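Local coordinates for Thg1-like uncharacterized protein (Bacillus thuringiensis, PDB 4KGM) that probably adds nucleotides to the 5' end of tRNA, as in tRNA(His) guanylyltransferases, using a polymerase palm-like catalytic domain that binds ATP and magnesium, at residues V140-I145 and K228-V233; H35-G40 and P121-A126; Q62-A67 and Q90-N95; R28-H33 and S74-I79. All coordinates share one frame; numbering follows the deposited sequence.

Interaction 1: V140-I145 and K228-V233; sequences VANYFI and KDREYV
Val-233 of helix 231-237 and Arg-230, three residues earlier, pack on one flank of the first turns of helix 140-160, Val-233 through its methyls and Arg-230 through its guanidinium. The apolar part centres on Val-233 CG1. This methyl lies anti to its own backbone N (chi1 173°), which turns it onto the helix, where it meets Val-140 CG1 at 3.7 Å and Phe-144 CD2 at 3.6 Å; CG2 follows on the same ring atom at 3.9 Å. Between Val-140 and Phe-144 in the sequence, Ala-141 brings its CA to 4.0 Å from Val-233 CG1, so the small residue lets the two backbones come close. Phe-144 also touches Leu-69 and Tyr-71 of strand 67-73 and Ile-26 of strand 25-31.

The guanidinium makes the second part. The Arg-230 chain, bent at chi3 (57°), lays this group flat over Ala-141 CB, which stands 3.9 Å above its centre. Ile-145 CD1 comes to 3.6 Å from Arg-230 NH1. Water 1 joins the segments by accepting from Asn-142 N at 2.9 Å and, weakly, from Arg-230 NH2. The same NH2 has a long, weak ion pair with Glu-234.

Val-233 and Arg-230 thus share the contact about equally, one by methyl packing, the other by a flat guanidinium laid on an aliphatic surface, where the water and Glu-234 give its NH2 only weak polar bonds.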
# COMPACT_ATOMS: atom_id res chain seq x y z
N VAL A 140 -15.70 1.47 -15.83
CA VAL A 140 -14.86 0.80 -16.81
C VAL A 140 -15.04 1.42 -18.20
O VAL A 140 -14.06 1.74 -18.87
CB VAL A 140 -15.14 -0.71 -16.88
CG1 VAL A 140 -14.20 -1.37 -17.89
CG2 VAL A 140 -14.98 -1.34 -15.51
N ALA A 141 -16.29 1.59 -18.61
CA ALA A 141 -16.59 2.26 -19.87
C ALA A 141 -16.02 3.67 -19.84
O ALA A 141 -15.37 4.10 -20.79
CB ALA A 141 -18.09 2.30 -20.11
N ASN A 142 -16.25 4.37 -18.74
CA ASN A 142 -15.72 5.71 -18.55
C ASN A 142 -14.19 5.78 -18.63
O ASN A 142 -13.63 6.82 -18.97
CB ASN A 142 -16.21 6.31 -17.23
CG ASN A 142 -17.67 6.70 -17.26
OD1 ASN A 142 -18.49 6.13 -16.54
ND2 ASN A 142 -18.01 7.67 -18.10
N TYR A 143 -13.52 4.67 -18.33
CA TYR A 143 -12.07 4.62 -18.44
C TYR A 143 -11.62 4.69 -19.90
O TYR A 143 -10.75 5.49 -20.25
CB TYR A 143 -11.49 3.36 -17.79
CG TYR A 143 -10.01 3.20 -18.08
CD1 TYR A 143 -9.06 3.92 -17.36
CD2 TYR A 143 -9.56 2.34 -19.08
CE1 TYR A 143 -7.71 3.78 -17.63
CE2 TYR A 143 -8.22 2.20 -19.35
CZ TYR A 143 -7.30 2.93 -18.63
OH TYR A 143 -5.96 2.79 -18.89
N PHE A 144 -12.20 3.84 -20.73
CA PHE A 144 -11.85 3.80 -22.15
C PHE A 144 -12.33 5.04 -22.88
O PHE A 144 -11.69 5.50 -23.83
CB PHE A 144 -12.39 2.52 -22.80
CG PHE A 144 -11.80 1.26 -22.23
CD1 PHE A 144 -10.53 0.85 -22.62
CD2 PHE A 144 -12.50 0.49 -21.32
CE1 PHE A 144 -9.98 -0.31 -22.10
CE2 PHE A 144 -11.95 -0.67 -20.80
CZ PHE A 144 -10.69 -1.07 -21.19
N ILE A 145 -13.47 5.58 -22.45
CA ILE A 145 -13.95 6.86 -22.96
C ILE A 145 -12.93 7.95 -22.66
O ILE A 145 -12.65 8.81 -23.50
CB ILE A 145 -15.31 7.25 -22.33
CG1 ILE A 145 -16.41 6.29 -22.80
CG2 ILE A 145 -15.68 8.68 -22.69
CD1 ILE A 145 -17.73 6.48 -22.09
N LYS A 228 -20.53 6.68 -27.31
CA LYS A 228 -21.75 6.51 -28.08
C LYS A 228 -22.15 5.04 -28.18
O LYS A 228 -23.17 4.70 -28.78
CB LYS A 228 -21.59 7.12 -29.48
N ASP A 229 -21.35 4.17 -27.57
CA ASP A 229 -21.64 2.74 -27.54
C ASP A 229 -20.97 2.09 -26.34
O ASP A 229 -19.94 1.42 -26.47
CB ASP A 229 -21.19 2.07 -28.84
CG ASP A 229 -21.64 0.62 -28.93
OD1 ASP A 229 -22.62 0.26 -28.25
OD2 ASP A 229 -21.02 -0.15 -29.69
N ARG A 230 -21.55 2.30 -25.16
CA ARG A 230 -20.95 1.86 -23.91
C ARG A 230 -21.01 0.35 -23.71
O ARG A 230 -20.18 -0.22 -23.00
CB ARG A 230 -21.60 2.58 -22.73
CG ARG A 230 -21.36 4.08 -22.72
CD ARG A 230 -22.24 4.78 -21.70
NE ARG A 230 -22.04 4.25 -20.36
CZ ARG A 230 -21.18 4.75 -19.48
NH1 ARG A 230 -20.44 5.81 -19.80
NH2 ARG A 230 -21.07 4.21 -18.28
N GLU A 231 -21.98 -0.30 -24.35
CA GLU A 231 -22.13 -1.75 -24.23
C GLU A 231 -20.96 -2.48 -24.89
O GLU A 231 -20.70 -3.65 -24.60
CB GLU A 231 -23.47 -2.20 -24.83
CG GLU A 231 -23.75 -3.71 -24.77
CD GLU A 231 -23.80 -4.25 -23.35
OE1 GLU A 231 -23.57 -5.47 -23.17
OE2 GLU A 231 -24.08 -3.47 -22.41
N TYR A 232 -20.26 -1.79 -25.78
CA TYR A 232 -19.07 -2.33 -26.43
C TYR A 232 -18.02 -2.74 -25.39
O TYR A 232 -17.30 -3.72 -25.57
CB TYR A 232 -18.48 -1.31 -27.40
CG TYR A 232 -17.26 -1.80 -28.15
CD1 TYR A 232 -17.39 -2.58 -29.29
CD2 TYR A 232 -15.98 -1.46 -27.74
CE1 TYR A 232 -16.29 -3.02 -29.99
CE2 TYR A 232 -14.86 -1.90 -28.43
CZ TYR A 232 -15.03 -2.68 -29.56
OH TYR A 232 -13.92 -3.12 -30.25
N VAL A 233 -17.96 -1.98 -24.30
CA VAL A 233 -17.06 -2.30 -23.20
C VAL A 233 -17.80 -3.05 -22.09
O VAL A 233 -17.31 -4.06 -21.58
CB VAL A 233 -16.43 -1.02 -22.60
CG1 VAL A 233 -15.64 -1.35 -21.35
CG2 VAL A 233 -15.54 -0.34 -23.64
O HOH W 1 -18.43 3.69 -17.02

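Interaction 2: H35-G40 and P121-A126; sequences HTYTKG and PDKPLA. With ATP (adenosine-5'-triphosphate), chain E.
The weakly bonded helical turn 34-37, which follows the metal-binding strand 25-31, and the residue after it carry part of the ATP pocket on one side and pack against the loop between helix 97-119 and strand 128-134 on the other. Tyr-37 makes most of that packing. With CG anti to the backbone N (chi1 -179°), its ring reaches across to the loop, and Ala-126 CB sits over one face in a CH-pi contact, 3.9 Å from the ring centroid and 25° off the normal. Pro-124 O lies at the ring edge, 3.1 Å from Tyr-37 CE1. Water 2, also near the ring plane, closes a bridge: it accepts from Tyr-37 OH at 2.7 Å and donates to Pro-124 O at 2.8 Å. Lys-123 crosses the tyrosine at about a right angle, its CG 3.7 Å from Tyr-37 CE1.

On the pocket side, in one of two conformers of His-35, ND1 donates to the beta-phosphate oxygen O2B of ATP at the imidazole edge. Thr-38 packs beside the ribose and adenine. Phe-34 stacks on the Tyr-37 ring, and Phe-112 and Met-116 of helix 97-119 also touch it, joining helix 97-119 to the ATP-binding segment 34-38.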
# COMPACT_ATOMS: atom_id res chain seq x y z
N HIS A 35 9.52 9.35 -27.78
CA HIS A 35 9.74 10.54 -28.59
C HIS A 35 11.06 10.37 -29.33
O HIS A 35 11.25 10.88 -30.43
CB HIS A 35 9.80 11.78 -27.70
CG HIS A 35 10.82 11.70 -26.61
ND1 HIS A 35 10.57 11.11 -25.39
CD2 HIS A 35 12.10 12.13 -26.56
CE1 HIS A 35 11.65 11.18 -24.63
NE2 HIS A 35 12.59 11.79 -25.32
N THR A 36 11.98 9.64 -28.69
CA THR A 36 13.29 9.35 -29.25
C THR A 36 13.24 8.09 -30.10
O THR A 36 13.80 8.03 -31.19
CB THR A 36 14.34 9.15 -28.13
OG1 THR A 36 14.43 10.33 -27.34
CG2 THR A 36 15.70 8.82 -28.72
N TYR A 37 12.56 7.07 -29.58
CA TYR A 37 12.46 5.78 -30.25
C TYR A 37 11.72 5.90 -31.58
O TYR A 37 12.07 5.22 -32.55
CB TYR A 37 11.75 4.76 -29.35
CG TYR A 37 11.63 3.39 -29.97
CD1 TYR A 37 12.68 2.48 -29.92
CD2 TYR A 37 10.45 3.00 -30.60
CE1 TYR A 37 12.57 1.23 -30.48
CE2 TYR A 37 10.33 1.74 -31.17
CZ TYR A 37 11.39 0.86 -31.10
OH TYR A 37 11.28 -0.39 -31.66
N THR A 38 10.71 6.76 -31.63
CA THR A 38 9.94 6.95 -32.85
C THR A 38 10.53 8.04 -33.73
O THR A 38 10.07 8.27 -34.85
CB THR A 38 8.46 7.26 -32.56
OG1 THR A 38 8.36 8.49 -31.83
CG2 THR A 38 7.82 6.14 -31.75
N LYS A 39 11.55 8.73 -33.22
CA LYS A 39 12.26 9.73 -34.01
C LYS A 39 12.99 9.06 -35.16
O LYS A 39 14.16 8.68 -35.03
CB LYS A 39 13.24 10.51 -33.13
N GLY A 40 12.30 8.91 -36.28
CA GLY A 40 12.83 8.21 -37.43
C GLY A 40 11.74 7.40 -38.10
O GLY A 40 11.95 6.78 -39.14
N PRO A 121 15.93 -3.64 -37.74
CA PRO A 121 16.93 -4.22 -36.84
C PRO A 121 17.93 -3.18 -36.33
O PRO A 121 18.71 -3.48 -35.42
CB PRO A 121 17.64 -5.24 -37.73
CG PRO A 121 17.47 -4.72 -39.11
CD PRO A 121 16.12 -4.06 -39.14
N ASP A 122 17.90 -1.98 -36.90
CA ASP A 122 18.79 -0.91 -36.48
C ASP A 122 18.21 -0.11 -35.32
O ASP A 122 18.93 0.60 -34.62
CB ASP A 122 19.10 0.02 -37.66
N LYS A 123 16.90 -0.24 -35.11
CA LYS A 123 16.22 0.43 -34.01
C LYS A 123 16.81 -0.02 -32.68
O LYS A 123 17.10 -1.20 -32.49
CB LYS A 123 14.73 0.11 -34.04
CG LYS A 123 13.81 1.33 -33.96
CD LYS A 123 13.54 1.91 -35.34
CE LYS A 123 12.48 3.00 -35.28
NZ LYS A 123 12.13 3.51 -36.64
N PRO A 124 16.98 0.92 -31.74
CA PRO A 124 17.46 0.56 -30.40
C PRO A 124 16.40 -0.20 -29.62
O PRO A 124 15.26 -0.33 -30.08
CB PRO A 124 17.73 1.92 -29.75
CG PRO A 124 16.83 2.87 -30.46
CD PRO A 124 16.76 2.37 -31.88
N LEU A 125 16.76 -0.72 -28.45
CA LEU A 125 15.81 -1.49 -27.65
C LEU A 125 14.67 -0.62 -27.12
O LEU A 125 14.90 0.46 -26.58
CB LEU A 125 16.54 -2.17 -26.49
CG LEU A 125 17.50 -3.28 -26.91
CD1 LEU A 125 18.23 -3.86 -25.70
CD2 LEU A 125 16.74 -4.37 -27.66
N ALA A 126 13.45 -1.10 -27.31
CA ALA A 126 12.27 -0.41 -26.79
C ALA A 126 11.93 -0.95 -25.40
O ALA A 126 11.99 -2.15 -25.16
CB ALA A 126 11.09 -0.59 -27.73
PG ATP E . 7.75 8.91 -21.45
O1G ATP E . 6.98 10.06 -20.84
O2G ATP E . 9.01 8.52 -20.72
O3G ATP E . 6.87 7.74 -21.83
PB ATP E . 7.39 9.52 -24.19
O1B ATP E . 6.96 8.11 -24.51
O2B ATP E . 8.14 10.30 -25.24
O3B ATP E . 8.28 9.51 -22.85
PA ATP E . 4.71 10.17 -24.54
O1A ATP E . 3.79 11.33 -24.23
O2A ATP E . 4.26 8.75 -24.29
O3A ATP E . 6.10 10.39 -23.77
O5' ATP E . 5.20 10.28 -26.07
C5' ATP E . 4.67 9.41 -27.07
C4' ATP E . 5.43 9.64 -28.37
O4' ATP E . 5.29 8.52 -29.25
C3' ATP E . 4.92 10.86 -29.12
O3' ATP E . 5.91 11.90 -29.09
C2' ATP E . 4.68 10.41 -30.54
O2' ATP E . 5.40 11.24 -31.46
C1' ATP E . 5.21 8.98 -30.60
N9 ATP E . 4.31 8.11 -31.41
C8 ATP E . 3.22 7.47 -30.95
N7 ATP E . 2.62 6.76 -31.95
C5 ATP E . 3.34 6.95 -33.07
C6 ATP E . 3.27 6.49 -34.47
N6 ATP E . 2.28 5.66 -34.89
N1 ATP E . 4.22 6.92 -35.33
C2 ATP E . 5.21 7.74 -34.92
N3 ATP E . 5.34 8.20 -33.66
C4 ATP E . 4.45 7.84 -32.70
O HOH W 2 13.31 -2.05 -31.09

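Interaction 3: Q62-A67 and Q90-N95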
# COMPACT_ATOMS: atom_id res chain seq x y z
N GLN A 62 -3.59 -12.90 -25.11
CA GLN A 62 -3.48 -14.36 -25.18
C GLN A 62 -2.84 -14.96 -23.93
O GLN A 62 -3.07 -16.12 -23.62
CB GLN A 62 -2.65 -14.76 -26.41
CG GLN A 62 -3.36 -14.54 -27.74
CD GLN A 62 -2.40 -14.57 -28.92
OE1 GLN A 62 -1.22 -14.23 -28.79
NE2 GLN A 62 -2.91 -14.97 -30.08
N ASN A 63 -2.05 -14.16 -23.22
CA ASN A 63 -1.27 -14.68 -22.10
C ASN A 63 -1.68 -14.15 -20.72
O ASN A 63 -1.06 -14.50 -19.72
CB ASN A 63 0.22 -14.43 -22.33
CG ASN A 63 0.81 -15.37 -23.37
OD1 ASN A 63 1.27 -16.47 -23.04
ND2 ASN A 63 0.79 -14.95 -24.63
N ILE A 64 -2.71 -13.31 -20.68
CA ILE A 64 -3.16 -12.74 -19.42
C ILE A 64 -4.49 -13.34 -18.97
O ILE A 64 -5.50 -13.23 -19.66
CB ILE A 64 -3.28 -11.20 -19.50
CG1 ILE A 64 -1.90 -10.57 -19.66
CG2 ILE A 64 -3.96 -10.66 -18.26
CD1 ILE A 64 -1.93 -9.07 -19.83
N MET A 65 -4.47 -13.98 -17.80
CA MET A 65 -5.67 -14.62 -17.25
C MET A 65 -6.76 -13.59 -16.96
O MET A 65 -6.55 -12.64 -16.21
CB MET A 65 -5.32 -15.39 -15.97
CG MET A 65 -6.52 -16.07 -15.31
SD MET A 65 -6.09 -16.91 -13.77
CE MET A 65 -4.71 -17.93 -14.31
N GLY A 66 -7.92 -13.79 -17.57
CA GLY A 66 -9.06 -12.91 -17.36
C GLY A 66 -9.12 -11.72 -18.30
O GLY A 66 -9.99 -10.86 -18.16
N ALA A 67 -8.21 -11.67 -19.27
CA ALA A 67 -8.18 -10.57 -20.23
C ALA A 67 -9.42 -10.56 -21.12
O ALA A 67 -9.75 -11.56 -21.75
CB ALA A 67 -6.92 -10.63 -21.08
N GLN A 90 -10.14 -17.64 -10.67
CA GLN A 90 -8.90 -17.27 -10.01
C GLN A 90 -8.35 -15.98 -10.62
O GLN A 90 -8.78 -15.57 -11.70
CB GLN A 90 -7.86 -18.39 -10.14
CG GLN A 90 -8.33 -19.72 -9.59
CD GLN A 90 -8.65 -19.66 -8.11
OE1 GLN A 90 -7.75 -19.69 -7.27
NE2 GLN A 90 -9.93 -19.57 -7.78
N SER A 91 -7.41 -15.35 -9.93
CA SER A 91 -6.82 -14.11 -10.41
C SER A 91 -5.41 -14.31 -10.95
O SER A 91 -4.65 -15.13 -10.43
CB SER A 91 -6.81 -13.04 -9.31
OG SER A 91 -8.11 -12.53 -9.08
N TRP A 92 -5.07 -13.56 -11.99
CA TRP A 92 -3.74 -13.58 -12.56
C TRP A 92 -2.72 -13.19 -11.50
O TRP A 92 -2.78 -12.09 -10.95
CB TRP A 92 -3.65 -12.61 -13.74
CG TRP A 92 -2.43 -12.81 -14.59
CD1 TRP A 92 -1.82 -13.99 -14.89
CD2 TRP A 92 -1.67 -11.79 -15.25
NE1 TRP A 92 -0.73 -13.78 -15.70
CE2 TRP A 92 -0.62 -12.43 -15.93
CE3 TRP A 92 -1.78 -10.40 -15.34
CZ2 TRP A 92 0.32 -11.73 -16.69
CZ3 TRP A 92 -0.84 -9.70 -16.08
CH2 TRP A 92 0.19 -10.37 -16.75
N PHE A 93 -1.80 -14.11 -11.19
CA PHE A 93 -0.79 -13.92 -10.15
C PHE A 93 -1.42 -13.59 -8.79
O PHE A 93 -0.78 -12.96 -7.95
CB PHE A 93 0.20 -12.82 -10.55
CG PHE A 93 1.07 -13.18 -11.72
CD1 PHE A 93 1.63 -14.44 -11.82
CD2 PHE A 93 1.34 -12.25 -12.72
CE1 PHE A 93 2.44 -14.77 -12.90
CE2 PHE A 93 2.14 -12.58 -13.80
CZ PHE A 93 2.69 -13.84 -13.89
N GLU A 94 -2.66 -14.04 -8.59
CA GLU A 94 -3.40 -13.79 -7.36
C GLU A 94 -3.55 -12.30 -7.07
O GLU A 94 -3.55 -11.88 -5.91
CB GLU A 94 -2.75 -14.50 -6.17
CG GLU A 94 -2.61 -16.00 -6.36
CD GLU A 94 -1.70 -16.64 -5.32
OE1 GLU A 94 -0.75 -15.96 -4.87
OE2 GLU A 94 -1.94 -17.81 -4.96
N ASN A 95 -3.68 -11.51 -8.14
CA ASN A 95 -3.81 -10.05 -8.04
C ASN A 95 -2.64 -9.34 -7.36
O ASN A 95 -2.80 -8.27 -6.79
CB ASN A 95 -5.14 -9.65 -7.40
CG ASN A 95 -6.20 -9.28 -8.43
OD1 ASN A 95 -6.05 -9.57 -9.62
ND2 ASN A 95 -7.27 -8.64 -7.98
O HOH W 3 -7.28 -12.23 -13.59
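A type II beta turn, Ile-64 to Ala-67, links helix 47-63 to strand 67-73, and Trp-92 from the loop ahead of helix 97-119 lies against it. The tryptophan leaves its backbone with CG anti to N (chi1 -166°), and that torsion lays the indole along the turn. Its CB begins the contact 3.8 Å from Met-65 O and 3.9 Å from Met-65 CB. At CG and CD1 the five-membered ring passes under the Met-65 backbone, whose N stands over the same face that Ile-64 covers. Trp-92 NE1 comes no closer than 4.1 Å to Asn-63 O. Farther out, Trp-92 CE3 meets Ile-64 CG2 at 3.7 Å. The tip of the ring, Trp-92 CH2, reaches Ile-64 CG1 at 3.6 Å. Ile-64 CG1 sits over the six-membered ring of Trp-92 in a CH-pi contact, 22° off its normal. The opposite face of the indole is taken by the ring of Phe-93, the next residue.

The indole thus lies between the turn and Phe-93, and also touches Val-103 and Ser-104 of helix 97-119. Ile-64 rests on Ile-81, joining turn and helix to an inner strand of the sheet. Beside the indole, Met-65, extended through chi1 and chi2, brings SD to 3.6 Å from Gln-90 O; the bend at chi3 turns only CE. Water 3 ties the backbones, donating to Met-65 O at 2.8 Å and accepting from Trp-92 N.

Interaction 4: R28-H33 and S74-I79. With MG (magnesium ion), chain G; MG (magnesium ion), chain H; ATP (adenosine-5'-triphosphate), chain E.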
# COMPACT_ATOMS: atom_id res chain seq x y z
N ARG A 28 -2.28 -0.57 -17.64
CA ARG A 28 -1.79 0.28 -18.72
C ARG A 28 -0.27 0.16 -18.91
O ARG A 28 0.49 0.23 -17.95
CB ARG A 28 -2.20 1.74 -18.54
CG ARG A 28 -1.88 2.61 -19.77
CD ARG A 28 -2.60 3.96 -19.76
NE ARG A 28 -2.08 4.87 -18.74
CZ ARG A 28 -2.77 5.26 -17.67
NH1 ARG A 28 -4.01 4.83 -17.48
NH2 ARG A 28 -2.22 6.09 -16.80
N ILE A 29 0.14 -0.03 -20.15
CA ILE A 29 1.55 -0.12 -20.50
C ILE A 29 1.89 1.04 -21.42
O ILE A 29 1.23 1.25 -22.42
CB ILE A 29 1.84 -1.47 -21.18
CG1 ILE A 29 1.72 -2.60 -20.17
CG2 ILE A 29 3.23 -1.49 -21.79
CD1 ILE A 29 1.28 -3.91 -20.78
N ASP A 30 2.93 1.79 -21.08
CA ASP A 30 3.31 2.96 -21.87
C ASP A 30 4.80 2.93 -22.24
O ASP A 30 5.65 2.73 -21.37
CB ASP A 30 2.98 4.25 -21.12
CG ASP A 30 3.11 5.48 -21.99
OD1 ASP A 30 4.24 6.01 -22.12
OD2 ASP A 30 2.09 5.93 -22.55
N GLY A 31 5.09 3.13 -23.52
CA GLY A 31 6.45 3.11 -24.01
C GLY A 31 7.34 4.17 -23.38
O GLY A 31 6.93 5.32 -23.22
N ALA A 32 8.56 3.78 -23.02
CA ALA A 32 9.50 4.69 -22.39
C ALA A 32 10.28 5.49 -23.43
O ALA A 32 10.90 4.92 -24.33
CB ALA A 32 10.45 3.93 -21.48
N HIS A 33 10.24 6.82 -23.30
CA HIS A 33 10.95 7.72 -24.20
C HIS A 33 10.65 7.45 -25.67
O HIS A 33 11.56 7.34 -26.49
CB HIS A 33 12.46 7.65 -23.97
CG HIS A 33 12.87 7.92 -22.56
ND1 HIS A 33 12.60 9.11 -21.92
CD2 HIS A 33 13.54 7.16 -21.65
CE1 HIS A 33 13.08 9.07 -20.69
NE2 HIS A 33 13.65 7.90 -20.50
N SER A 74 -1.41 5.54 -29.62
CA SER A 74 -0.04 6.04 -29.54
C SER A 74 0.93 4.96 -29.07
O SER A 74 1.07 3.91 -29.70
CB SER A 74 0.05 7.26 -28.62
OG SER A 74 -0.90 8.25 -28.99
N ASP A 75 1.58 5.21 -27.94
CA ASP A 75 2.55 4.26 -27.39
C ASP A 75 2.04 3.62 -26.10
O ASP A 75 2.83 3.10 -25.30
CB ASP A 75 3.89 4.95 -27.13
CG ASP A 75 3.81 5.98 -26.02
OD1 ASP A 75 2.72 6.57 -25.84
OD2 ASP A 75 4.83 6.19 -25.33
N GLU A 76 0.73 3.66 -25.88
CA GLU A 76 0.15 3.10 -24.67
C GLU A 76 -0.78 1.93 -24.95
O GLU A 76 -1.40 1.86 -26.01
CB GLU A 76 -0.58 4.18 -23.86
CG GLU A 76 -1.98 4.48 -24.35
CD GLU A 76 -2.74 5.39 -23.42
OE1 GLU A 76 -2.10 6.21 -22.73
OE2 GLU A 76 -3.98 5.27 -23.36
N ILE A 77 -0.86 1.01 -23.99
CA ILE A 77 -1.71 -0.16 -24.11
C ILE A 77 -2.49 -0.40 -22.81
O ILE A 77 -1.90 -0.69 -21.77
CB ILE A 77 -0.89 -1.43 -24.42
CG1 ILE A 77 -0.20 -1.31 -25.78
CG2 ILE A 77 -1.77 -2.66 -24.39
CD1 ILE A 77 0.58 -2.54 -26.18
N SER A 78 -3.81 -0.25 -22.88
CA SER A 78 -4.67 -0.50 -21.73
C SER A 78 -5.33 -1.87 -21.85
O SER A 78 -5.83 -2.24 -22.92
CB SER A 78 -5.73 0.58 -21.59
OG SER A 78 -5.16 1.81 -21.19
N ILE A 79 -5.32 -2.62 -20.76
CA ILE A 79 -5.90 -3.96 -20.75
C ILE A 79 -6.95 -4.11 -19.65
O ILE A 79 -6.68 -3.83 -18.48
CB ILE A 79 -4.81 -5.03 -20.55
CG1 ILE A 79 -3.68 -4.83 -21.55
CG2 ILE A 79 -5.41 -6.43 -20.66
CD1 ILE A 79 -2.43 -5.62 -21.24
MG MG G . 5.56 6.96 -23.49
MG MG H . 2.44 7.82 -23.87
PG ATP E . 7.75 8.91 -21.45
O1G ATP E . 6.98 10.06 -20.84
O2G ATP E . 9.01 8.52 -20.72
O3G ATP E . 6.87 7.74 -21.83
PB ATP E . 7.39 9.52 -24.19
O1B ATP E . 6.96 8.11 -24.51
O2B ATP E . 8.14 10.30 -25.24
O3B ATP E . 8.28 9.51 -22.85
PA ATP E . 4.71 10.17 -24.54
O1A ATP E . 3.79 11.33 -24.23
O2A ATP E . 4.26 8.75 -24.29
O3A ATP E . 6.10 10.39 -23.77
O5' ATP E . 5.20 10.28 -26.07
C5' ATP E . 4.67 9.41 -27.07
C4' ATP E . 5.43 9.64 -28.37
O4' ATP E . 5.29 8.52 -29.25
C3' ATP E . 4.92 10.86 -29.12
O3' ATP E . 5.91 11.90 -29.09
C2' ATP E . 4.68 10.41 -30.54
O2' ATP E . 5.40 11.24 -31.46
C1' ATP E . 5.21 8.98 -30.60
N9 ATP E . 4.31 8.11 -31.41
C8 ATP E . 3.22 7.47 -30.95
N7 ATP E . 2.62 6.76 -31.95
C5 ATP E . 3.34 6.95 -33.07
C6 ATP E . 3.27 6.49 -34.47
N6 ATP E . 2.28 5.66 -34.89
N1 ATP E . 4.22 6.92 -35.33
C2 ATP E . 5.21 7.74 -34.92
N3 ATP E . 5.34 8.20 -33.66
C4 ATP E . 4.45 7.84 -32.70
O HOH W 4 1.40 8.66 -22.43
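Ile-29, Arg-28 and Asp-75 bury most surface where strands 25-31 and 76-81 run antiparallel in the palm-like sheet. Ile-29 and Ile-77 form a hydrogen-bonded pair: Ile-29 N donates to Ile-77 O at 2.7 Å and Ile-77 N returns the bond to Ile-29 O at 2.6 Å. On their face, Ile-29 CD1 meets Ile-79 CD1, and helix 47-63 covers Ile-77 and Ile-79.

Arg-28 projects from the other face, its CD 3.6 Å from Ser-78 OG, which is hydrogen-bonded to Tyr-143 OH. Arg-28 and Glu-76 cross obliquely, their planar ends 20° apart, with Glu-76 OE1 well out of the guanidinium plane; Arg-28 pairs instead with Glu-12 of the second subunit, and Glu-76 with Arg-147.

Asp-75 O accepts from Gly-31 N at 2.9 Å, while its carboxylate, with CG between backbone N and carbonyl carbon (chi1 67°), turns to the metals. Asp-75 and Asp-30 each bridge both magnesium ions. One magnesium takes Asp-30 OD1, Asp-75 OD2, Gly-31 O and three ATP oxygens; the other takes Asp-30 OD2, Asp-75 OD1, ATP O2A and water 4. As in palm polymerases, the two cations probably offset repulsion between carboxylates and triphosphate, and polarise the alpha-phosphate through the shared O2A.

How the interactions relate
From the N terminus, strand 25-31 opens interaction 4 and the following helix 34-37 opens interaction 2. Interaction 3 starts at the end of helix 47-63, before interaction 4 closes on strand 76-81, so these two cross; interaction 3 then closes at 90-95, nested within the long loop that interaction 2 completes at 121-126. Interactions 2 and 4 also cross, and both touch ATP. Interaction 1 follows in series, joining helix 140-160 to the C-terminal helix 231-237. Ile-64 packs on Ile-79 between interactions 3 and 4, while Tyr-143 OH, which probably also hydrogen-bonds Arg-28, links interaction 1 to the central strands. Interactions 1 and 2 lie on opposite sides of the chain's centre.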